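Long-range contacts in nitrate regulatory protein (Klebsiella oxytoca, PDB 4AKK), which responds to nitrate and nitrite by binding the nasF operon leader RNA and causing transcription antitermination, which switches on nasFEDCBA expression: residues V224-D228 with R393-M397; F192-K196 with L293-E297; E218-Q222 with R367-E371. One frame throughout, in Å; residues are numbered along the deposited sequence.

Contact 1. Residues V224-D228 with R393-M397; sequences VDRID and RKMAM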
loop_
_atom_site.group_PDB
_atom_site.type_symbol
_atom_site.label_atom_id
_atom_site.label_comp_id
_atom_site.label_asym_id
_atom_site.label_seq_id
_atom_site.Cartn_x
_atom_site.Cartn_y
_atom_site.Cartn_z
ATOM N N VAL A 224 -17.670 -1.697 -16.507
ATOM C CA VAL A 224 -17.700 -0.742 -15.426
ATOM C C VAL A 224 -16.405 -0.780 -14.608
ATOM O O VAL A 224 -15.886 0.263 -14.214
ATOM C CB VAL A 224 -18.901 -1.031 -14.500
ATOM C CG1 VAL A 224 -18.754 -0.301 -13.170
ATOM C CG2 VAL A 224 -20.204 -0.654 -15.204
ATOM N N ASP A 225 -15.901 -1.980 -14.339
ATOM C CA ASP A 225 -14.716 -2.124 -13.494
ATOM C C ASP A 225 -13.482 -1.539 -14.193
ATOM O O ASP A 225 -12.603 -0.978 -13.550
ATOM C CB ASP A 225 -14.455 -3.597 -13.132
ATOM C CG ASP A 225 -15.554 -4.215 -12.253
ATOM O OD1 ASP A 225 -16.269 -3.483 -11.522
ATOM O OD2 ASP A 225 -15.687 -5.464 -12.308
ATOM N N ARG A 226 -13.420 -1.686 -15.509
ATOM C CA ARG A 226 -12.311 -1.137 -16.287
ATOM C C ARG A 226 -12.387 0.376 -16.287
ATOM O O ARG A 226 -11.365 1.061 -16.218
ATOM C CB ARG A 226 -12.339 -1.659 -17.726
ATOM C CG ARG A 226 -12.190 -3.168 -17.856
ATOM C CD ARG A 226 -11.166 -3.680 -16.877
ATOM N NE ARG A 226 -10.893 -5.109 -16.994
ATOM C CZ ARG A 226 -11.630 -6.069 -16.439
ATOM N NH1 ARG A 226 -12.731 -5.770 -15.758
ATOM N NH2 ARG A 226 -11.274 -7.335 -16.592
ATOM N N ILE A 227 -13.602 0.903 -16.327
ATOM C CA ILE A 227 -13.776 2.357 -16.344
ATOM C C ILE A 227 -13.451 2.998 -14.986
ATOM O O ILE A 227 -12.708 3.970 -14.916
ATOM C CB ILE A 227 -15.190 2.766 -16.811
ATOM C CG1 ILE A 227 -15.386 2.356 -18.275
ATOM C CG2 ILE A 227 -15.405 4.278 -16.613
ATOM C CD1 ILE A 227 -16.851 2.111 -18.673
ATOM N N ASP A 228 -14.001 2.447 -13.913
ATOM C CA ASP A 228 -13.701 2.949 -12.571
ATOM C C ASP A 228 -12.224 2.791 -12.225
ATOM O O ASP A 228 -11.659 3.624 -11.539
ATOM C CB ASP A 228 -14.545 2.218 -11.529
ATOM C CG ASP A 228 -16.024 2.525 -11.658
ATOM O OD1 ASP A 228 -16.369 3.582 -12.240
ATOM O OD2 ASP A 228 -16.834 1.708 -11.165
ATOM N N ARG A 393 -23.540 2.246 -8.834
ATOM C CA ARG A 393 -22.714 2.724 -9.949
ATOM C C ARG A 393 -22.721 4.245 -10.003
ATOM O O ARG A 393 -21.684 4.882 -10.232
ATOM C CB ARG A 393 -23.183 2.109 -11.281
ATOM C CG ARG A 393 -22.879 2.926 -12.561
ATOM C CD ARG A 393 -21.399 2.921 -12.969
ATOM N NE ARG A 393 -21.169 3.557 -14.272
ATOM C CZ ARG A 393 -19.982 3.683 -14.864
ATOM N NH1 ARG A 393 -18.890 3.230 -14.270
ATOM N NH2 ARG A 393 -19.883 4.264 -16.063
ATOM N N LYS A 394 -23.890 4.827 -9.754
ATOM C CA LYS A 394 -24.012 6.276 -9.733
ATOM C C LYS A 394 -23.144 6.875 -8.638
ATOM O O LYS A 394 -22.380 7.802 -8.894
ATOM C CB LYS A 394 -25.469 6.706 -9.548
ATOM C CG LYS A 394 -25.655 8.223 -9.537
ATOM C CD LYS A 394 -27.125 8.614 -9.440
ATOM C CE LYS A 394 -27.862 7.774 -8.396
ATOM N NZ LYS A 394 -27.286 7.899 -7.020
ATOM N N MET A 395 -23.257 6.350 -7.418
ATOM C CA MET A 395 -22.450 6.869 -6.308
ATOM C C MET A 395 -20.954 6.745 -6.603
ATOM O O MET A 395 -20.167 7.582 -6.186
ATOM C CB MET A 395 -22.801 6.178 -4.983
ATOM C CG MET A 395 -23.848 6.909 -4.136
ATOM S SD MET A 395 -24.365 5.993 -2.652
ATOM C CE MET A 395 -25.406 4.774 -3.428
ATOM N N ALA A 396 -20.577 5.706 -7.346
ATOM C CA ALA A 396 -19.174 5.443 -7.651
ATOM C C ALA A 396 -18.599 6.478 -8.613
ATOM O O ALA A 396 -17.463 6.892 -8.452
ATOM C CB ALA A 396 -19.007 4.045 -8.220
ATOM N N MET A 397 -19.384 6.859 -9.623
ATOM C CA MET A 397 -19.018 7.918 -10.557
ATOM C C MET A 397 -18.891 9.236 -9.806
ATOM O O MET A 397 -17.885 9.933 -9.920
ATOM C CB MET A 397 -20.072 8.076 -11.667
ATOM C CG MET A 397 -20.231 6.883 -12.629
ATOM S SD MET A 397 -21.357 7.155 -14.039
ATOM C CE MET A 397 -22.955 7.172 -13.245
#

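Contact 2. Residues F192-K196 with L293-E297; sequences FMQGK and LRGVE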
loop_
_atom_site.group_PDB
_atom_site.type_symbol
_atom_site.label_atom_id
_atom_site.label_comp_id
_atom_site.label_asym_id
_atom_site.label_seq_id
_atom_site.Cartn_x
_atom_site.Cartn_y
_atom_site.Cartn_z
ATOM N N PHE A 192 0.161 6.275 -15.483
ATOM C CA PHE A 192 -0.420 6.659 -16.753
ATOM C C PHE A 192 -0.547 5.445 -17.680
ATOM O O PHE A 192 -1.580 5.247 -18.315
ATOM C CB PHE A 192 0.431 7.755 -17.410
ATOM C CG PHE A 192 -0.193 8.352 -18.632
ATOM C CD1 PHE A 192 -0.057 7.735 -19.866
ATOM C CD2 PHE A 192 -0.923 9.530 -18.547
ATOM C CE1 PHE A 192 -0.633 8.283 -20.996
ATOM C CE2 PHE A 192 -1.502 10.081 -19.675
ATOM C CZ PHE A 192 -1.359 9.457 -20.898
ATOM N N MET A 193 0.516 4.647 -17.764
ATOM C CA MET A 193 0.531 3.478 -18.632
ATOM C C MET A 193 -0.604 2.538 -18.232
ATOM O O MET A 193 -1.268 1.932 -19.078
ATOM C CB MET A 193 1.881 2.736 -18.533
ATOM C CG MET A 193 3.040 3.352 -19.341
ATOM S SD MET A 193 4.665 2.590 -19.015
ATOM C CE MET A 193 4.488 1.061 -19.902
ATOM N N GLN A 194 -0.814 2.421 -16.927
ATOM C CA GLN A 194 -1.818 1.518 -16.389
ATOM C C GLN A 194 -3.240 2.023 -16.665
ATOM O O GLN A 194 -4.119 1.246 -17.020
ATOM C CB GLN A 194 -1.591 1.308 -14.886
ATOM C CG GLN A 194 -2.405 0.171 -14.300
ATOM C CD GLN A 194 -2.112 -1.164 -14.961
ATOM O OE1 GLN A 194 -2.946 -1.704 -15.695
ATOM N NE2 GLN A 194 -0.922 -1.700 -14.712
ATOM N N GLY A 195 -3.462 3.324 -16.518
ATOM C CA GLY A 195 -4.753 3.888 -16.862
ATOM C C GLY A 195 -5.078 3.661 -18.336
ATOM O O GLY A 195 -6.225 3.384 -18.705
ATOM N N LYS A 196 -4.052 3.788 -19.173
ATOM C CA LYS A 196 -4.177 3.670 -20.624
ATOM C C LYS A 196 -4.455 2.225 -20.990
ATOM O O LYS A 196 -5.222 1.949 -21.910
ATOM C CB LYS A 196 -2.878 4.146 -21.282
ATOM C CG LYS A 196 -2.801 4.004 -22.780
ATOM C CD LYS A 196 -1.569 4.755 -23.310
ATOM C CE LYS A 196 -1.311 4.473 -24.784
ATOM N NZ LYS A 196 -0.593 3.186 -24.994
ATOM N N LEU A 293 -3.780 9.596 -25.774
ATOM C CA LEU A 293 -3.056 9.221 -24.565
ATOM C C LEU A 293 -1.612 8.870 -24.916
ATOM O O LEU A 293 -0.687 9.234 -24.194
ATOM C CB LEU A 293 -3.731 8.041 -23.862
ATOM C CG LEU A 293 -5.106 8.299 -23.240
ATOM C CD1 LEU A 293 -5.809 6.980 -22.959
ATOM C CD2 LEU A 293 -5.005 9.142 -21.967
ATOM N N ARG A 294 -1.425 8.161 -26.026
ATOM C CA ARG A 294 -0.087 7.761 -26.466
ATOM C C ARG A 294 0.813 8.983 -26.676
ATOM O O ARG A 294 1.980 8.976 -26.290
ATOM C CB ARG A 294 -0.161 6.912 -27.745
ATOM C CG ARG A 294 1.207 6.486 -28.295
ATOM C CD ARG A 294 2.031 5.736 -27.247
ATOM N NE ARG A 294 3.370 5.367 -27.721
ATOM C CZ ARG A 294 4.322 4.857 -26.943
ATOM N NH1 ARG A 294 4.072 4.632 -25.662
ATOM N NH2 ARG A 294 5.520 4.555 -27.442
ATOM N N GLY A 295 0.263 10.037 -27.272
ATOM C CA GLY A 295 1.015 11.267 -27.486
ATOM C C GLY A 295 1.596 11.784 -26.187
ATOM O O GLY A 295 2.789 12.081 -26.092
ATOM N N VAL A 296 0.753 11.866 -25.165
ATOM C CA VAL A 296 1.207 12.312 -23.863
ATOM C C VAL A 296 2.224 11.348 -23.252
ATOM O O VAL A 296 3.218 11.772 -22.664
ATOM C CB VAL A 296 0.031 12.509 -22.896
ATOM C CG1 VAL A 296 0.551 12.750 -21.513
ATOM C CG2 VAL A 296 -0.835 13.678 -23.345
ATOM N N GLU A 297 1.976 10.050 -23.396
ATOM C CA GLU A 297 2.861 9.047 -22.825
ATOM C C GLU A 297 4.270 9.144 -23.420
ATOM O O GLU A 297 5.271 8.956 -22.719
ATOM C CB GLU A 297 2.272 7.651 -23.067
ATOM C CG GLU A 297 3.120 6.503 -22.566
ATOM C CD GLU A 297 2.548 5.141 -22.972
ATOM O OE1 GLU A 297 1.821 5.056 -23.996
ATOM O OE2 GLU A 297 2.834 4.154 -22.264
HETATM O O HOH W 1 2.110 1.891 -23.393
#

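Contact 3. Residues E218-Q222 with R367-E371; sequences ELRQQ and RKLIE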
loop_
_atom_site.group_PDB
_atom_site.type_symbol
_atom_site.label_atom_id
_atom_site.label_comp_id
_atom_site.label_asym_id
_atom_site.label_seq_id
_atom_site.Cartn_x
_atom_site.Cartn_y
_atom_site.Cartn_z
ATOM N N GLU A 218 -22.622 -9.719 -16.574
ATOM C CA GLU A 218 -21.205 -10.022 -16.413
ATOM C C GLU A 218 -20.296 -9.052 -17.183
ATOM O O GLU A 218 -19.414 -8.419 -16.607
ATOM C CB GLU A 218 -20.958 -11.457 -16.895
ATOM C CG GLU A 218 -19.504 -11.866 -16.947
ATOM C CD GLU A 218 -18.892 -11.945 -15.574
ATOM O OE1 GLU A 218 -19.578 -12.453 -14.662
ATOM O OE2 GLU A 218 -17.735 -11.506 -15.400
ATOM N N LEU A 219 -20.512 -8.959 -18.494
ATOM C CA LEU A 219 -19.732 -8.072 -19.354
ATOM C C LEU A 219 -19.862 -6.628 -18.888
ATOM O O LEU A 219 -18.878 -5.892 -18.813
ATOM C CB LEU A 219 -20.172 -8.216 -20.820
ATOM C CG LEU A 219 -19.369 -7.437 -21.864
ATOM C CD1 LEU A 219 -17.904 -7.840 -21.820
ATOM C CD2 LEU A 219 -19.946 -7.640 -23.278
ATOM N N ARG A 220 -21.081 -6.233 -18.549
ATOM C CA ARG A 220 -21.309 -4.909 -18.013
ATOM C C ARG A 220 -20.507 -4.616 -16.726
ATOM O O ARG A 220 -19.995 -3.504 -16.540
ATOM C CB ARG A 220 -22.810 -4.672 -17.792
ATOM C CG ARG A 220 -23.094 -3.340 -17.091
ATOM C CD ARG A 220 -24.584 -3.060 -16.963
ATOM N NE ARG A 220 -25.208 -3.861 -15.922
ATOM C CZ ARG A 220 -26.473 -3.724 -15.534
ATOM N NH1 ARG A 220 -27.253 -2.823 -16.117
ATOM N NH2 ARG A 220 -26.962 -4.495 -14.570
ATOM N N GLN A 221 -20.406 -5.592 -15.823
ATOM C CA GLN A 221 -19.646 -5.352 -14.591
ATOM C C GLN A 221 -18.155 -5.201 -14.927
ATOM O O GLN A 221 -17.491 -4.292 -14.435
ATOM C CB GLN A 221 -19.886 -6.457 -13.543
ATOM C CG GLN A 221 -19.328 -6.131 -12.148
ATOM C CD GLN A 221 -19.999 -4.932 -11.479
ATOM O OE1 GLN A 221 -21.216 -4.910 -11.277
ATOM N NE2 GLN A 221 -19.199 -3.931 -11.123
ATOM N N GLN A 222 -17.649 -6.072 -15.797
ATOM C CA GLN A 222 -16.259 -5.994 -16.226
ATOM C C GLN A 222 -15.966 -4.650 -16.901
ATOM O O GLN A 222 -14.892 -4.075 -16.729
ATOM C CB GLN A 222 -15.936 -7.132 -17.191
ATOM C CG GLN A 222 -16.031 -8.530 -16.579
ATOM C CD GLN A 222 -15.702 -9.617 -17.596
ATOM O OE1 GLN A 222 -15.259 -9.325 -18.704
ATOM N NE2 GLN A 222 -15.922 -10.873 -17.225
ATOM N N ARG A 367 -17.816 -9.004 -6.008
ATOM C CA ARG A 367 -19.213 -9.076 -6.397
ATOM C C ARG A 367 -20.098 -9.458 -5.216
ATOM O O ARG A 367 -21.222 -8.972 -5.099
ATOM C CB ARG A 367 -19.400 -10.019 -7.579
ATOM C CG ARG A 367 -18.994 -9.351 -8.869
ATOM C CD ARG A 367 -18.763 -10.326 -9.980
ATOM N NE ARG A 367 -18.007 -9.707 -11.063
ATOM C CZ ARG A 367 -17.935 -10.209 -12.289
ATOM N NH1 ARG A 367 -18.582 -11.332 -12.572
ATOM N NH2 ARG A 367 -17.225 -9.592 -13.229
ATOM N N LYS A 368 -19.576 -10.298 -4.328
ATOM C CA LYS A 368 -20.304 -10.690 -3.119
ATOM C C LYS A 368 -20.623 -9.453 -2.278
ATOM O O LYS A 368 -21.729 -9.294 -1.750
ATOM C CB LYS A 368 -19.483 -11.678 -2.279
ATOM C CG LYS A 368 -20.176 -12.065 -0.968
ATOM C CD LYS A 368 -19.211 -12.058 0.207
ATOM C CE LYS A 368 -18.090 -13.059 0.011
ATOM N NZ LYS A 368 -17.462 -13.445 1.302
ATOM N N LEU A 369 -19.639 -8.579 -2.150
ATOM C CA LEU A 369 -19.838 -7.321 -1.446
ATOM C C LEU A 369 -20.878 -6.444 -2.123
ATOM O O LEU A 369 -21.726 -5.850 -1.455
ATOM C CB LEU A 369 -18.518 -6.580 -1.329
ATOM C CG LEU A 369 -17.518 -7.358 -0.485
ATOM C CD1 LEU A 369 -16.117 -6.768 -0.596
ATOM C CD2 LEU A 369 -17.994 -7.393 0.960
ATOM N N ILE A 370 -20.818 -6.373 -3.452
ATOM C CA ILE A 370 -21.766 -5.578 -4.211
ATOM C C ILE A 370 -23.186 -6.139 -4.115
ATOM O O ILE A 370 -24.157 -5.383 -4.047
ATOM C CB ILE A 370 -21.350 -5.455 -5.695
ATOM C CG1 ILE A 370 -20.095 -4.579 -5.823
ATOM C CG2 ILE A 370 -22.464 -4.842 -6.492
ATOM C CD1 ILE A 370 -19.310 -4.785 -7.115
ATOM N N GLU A 371 -23.310 -7.466 -4.114
ATOM C CA GLU A 371 -24.621 -8.095 -3.964
ATOM C C GLU A 371 -25.229 -7.768 -2.595
ATOM O O GLU A 371 -26.392 -7.367 -2.497
ATOM C CB GLU A 371 -24.535 -9.609 -4.184
ATOM C CG GLU A 371 -24.229 -10.016 -5.631
ATOM C CD GLU A 371 -25.255 -9.491 -6.613
ATOM O OE1 GLU A 371 -26.426 -9.303 -6.216
ATOM O OE2 GLU A 371 -24.890 -9.258 -7.783
#

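Contact 1. Residues V224-D228 with R393-M397
Arg393 reaches across to Asp228 and Val224. The contact packs one helix of the nitrate-sensing NIT region against one of the ANTAR RNA-binding region. The two short segments run nearly parallel, at 16°, with axes 11.7 Å apart. Arg393 carries most of the bridge. Its chain is bent at chi2 (73°), and the guanidinium sits between the helices. NH1 is the atom that meets the NIT side. Arg393 NH1 lies 3.3 Å from Asp228 OD1, a salt bridge with no hydrogen bond across the two segments. The carboxylate and guanidinium planes are turned 34° apart, and OD1 comes in obliquely. The pairing is therefore electrostatic more than directional.

The same NH1 also touches Val224, with CG1 3.7 Å away. The two side chains lie alongside each other, pointing opposite ways. The other methyl of Val224, CG2, stands 4.0 Å above the guanidinium plane, offset toward the rim. Met397 CG, from Arg393's own helix, lies over the opposite face, 3.8 Å from the plane and also offset toward the rim. Ile227 CG2 lies at the edge of the group, near its plane. The planar group is thus held between apolar atoms while one end meets the acid.

Further out, Met403 of helix 403-412 touches Val224, Asp228 and Arg393, so a second ANTAR helix closes over this charge pair. Ile227 and Val224 also rest on helix 257-267, through Arg263 and Cys267. Met395, which takes no part in the contact, packs on Leu416 of the second subunit. Ala396 makes a lighter touch, its CB 4.3 Å from Asp228 OD2.

Contact 2. Residues F192-K196 with L293-E297
Phe192 packs against Leu293, Val296 and the base of Glu297, joining two antiparallel helices inside the NIT helical bundle. The segments meet at 166°, with axes 10.8 Å apart. The tight part is the Phe192 ring. Its CG is anti to the backbone N (chi1 -172°), which points the ring at the other helix. Leu293 O lies at the ring edge, near its plane, 3.3 Å from Phe192 CE1. Leu293 CD2 touches Phe192 CZ, and Val296 CG1 touches Phe192 CE2. Glu297 CB is 3.6 Å from Phe192 CE1. Beside the ring, Met193 CG comes as near as 3.0 Å to Glu297 OE2. Phe237 adds an edge-to-face ring contact to Phe192. Helix 243-252 backs Leu293 and Val296 through Phe249 and Leu248.

The other flank is polar and holds a water. Arg294 there is partly exposed, while the other touching residues are buried. Lys196 lies across Glu297, and its NZ makes only a weak hydrogen bond, within a salt bridge, to Glu297 OE1 at 3.2 Å. Its stronger partner is Gln74 OE1, and His71 ND1 also bonds to NZ. The water bonds weakly to NZ but donates firmly to Glu297 OE2 at 2.6 Å. Arg294 NH1 donates to Glu297 OE1 at 2.8 Å, from 88° out of the carboxylate plane, while the acceptor lies in the guanidinium plane. Helix 56-85, which carries Gln74 and His71, supplies a further partner: Ser67 OG bonds to Glu297 OE2 and Arg294 NH1.

Glu297 is thus a buried acid facing two basic groups, with Lys196 NZ 4.9 Å from Arg294 NH1. Such surroundings would favour an ionised carboxylate, and that charge would in turn offset the two like charges beside it.

Contact 3. Residues E218-Q222 with R367-E371
Segments 218-222 and 367-371 cross nearly at right angles (104°), with axes 13.6 Å apart and Gln221 and Arg367 nearest in the backbone. This is a helix-helix crossing between the NIT and ANTAR regions, and long side chains fill the gap. Arg367 is extended from CG to NE and points its guanidinium at Glu218. It grips the carboxylate end-on with two nitrogens. NH1 donates to Glu218 OE1 at 2.6 Å, somewhat bent at 139°. NH2 donates to Glu218 OE2 at 2.9 Å. A weak third bond runs from NH1 to the same OE2. The two planes are twisted 44° apart, so OE2 is met from above the carboxylate plane although it lies in the guanidinium plane.

OE2 has a second firm donor, Gln222 NE2, at 2.6 Å. This amide comes from one turn along the same helix, and OE2 receives it on its anti lone pair. It probably steadies the carboxylate for the arginine. Gln222 also sets its CG at the guanidinium edge, 3.7 Å from Arg367 NH2.

Gln221 lies over one face of the guanidinium through CB. Its amide is held elsewhere: OE1 accepts from Trp389 NE1 of helix 385-399, and NE2 donates to Asp225 OD1 of its own helix. Beside that amide, Ile370 CD1 lies 4.1 Å from Gln221 NE2.

From the N terminus, helix 180-212 supplies the first half of contact 2. Helix 217-240 comes next and supplies the first halves of contacts 3 and 1, side by side. Helix 277-312 then closes contact 2 over 96 intervening residues, entirely within the NIT region. Helix 360-380 closes contact 3 over 144 residues, and helix 385-399 closes contact 1 over 164. All three pairs of contacts cross; none nests. Contacts 1 and 3 lie 11 Å apart between centres and tie one NIT helix to two successive ANTAR helices. Contact 2 lies deeper in the NIT bundle, about 20 Å from contact 1 between centres.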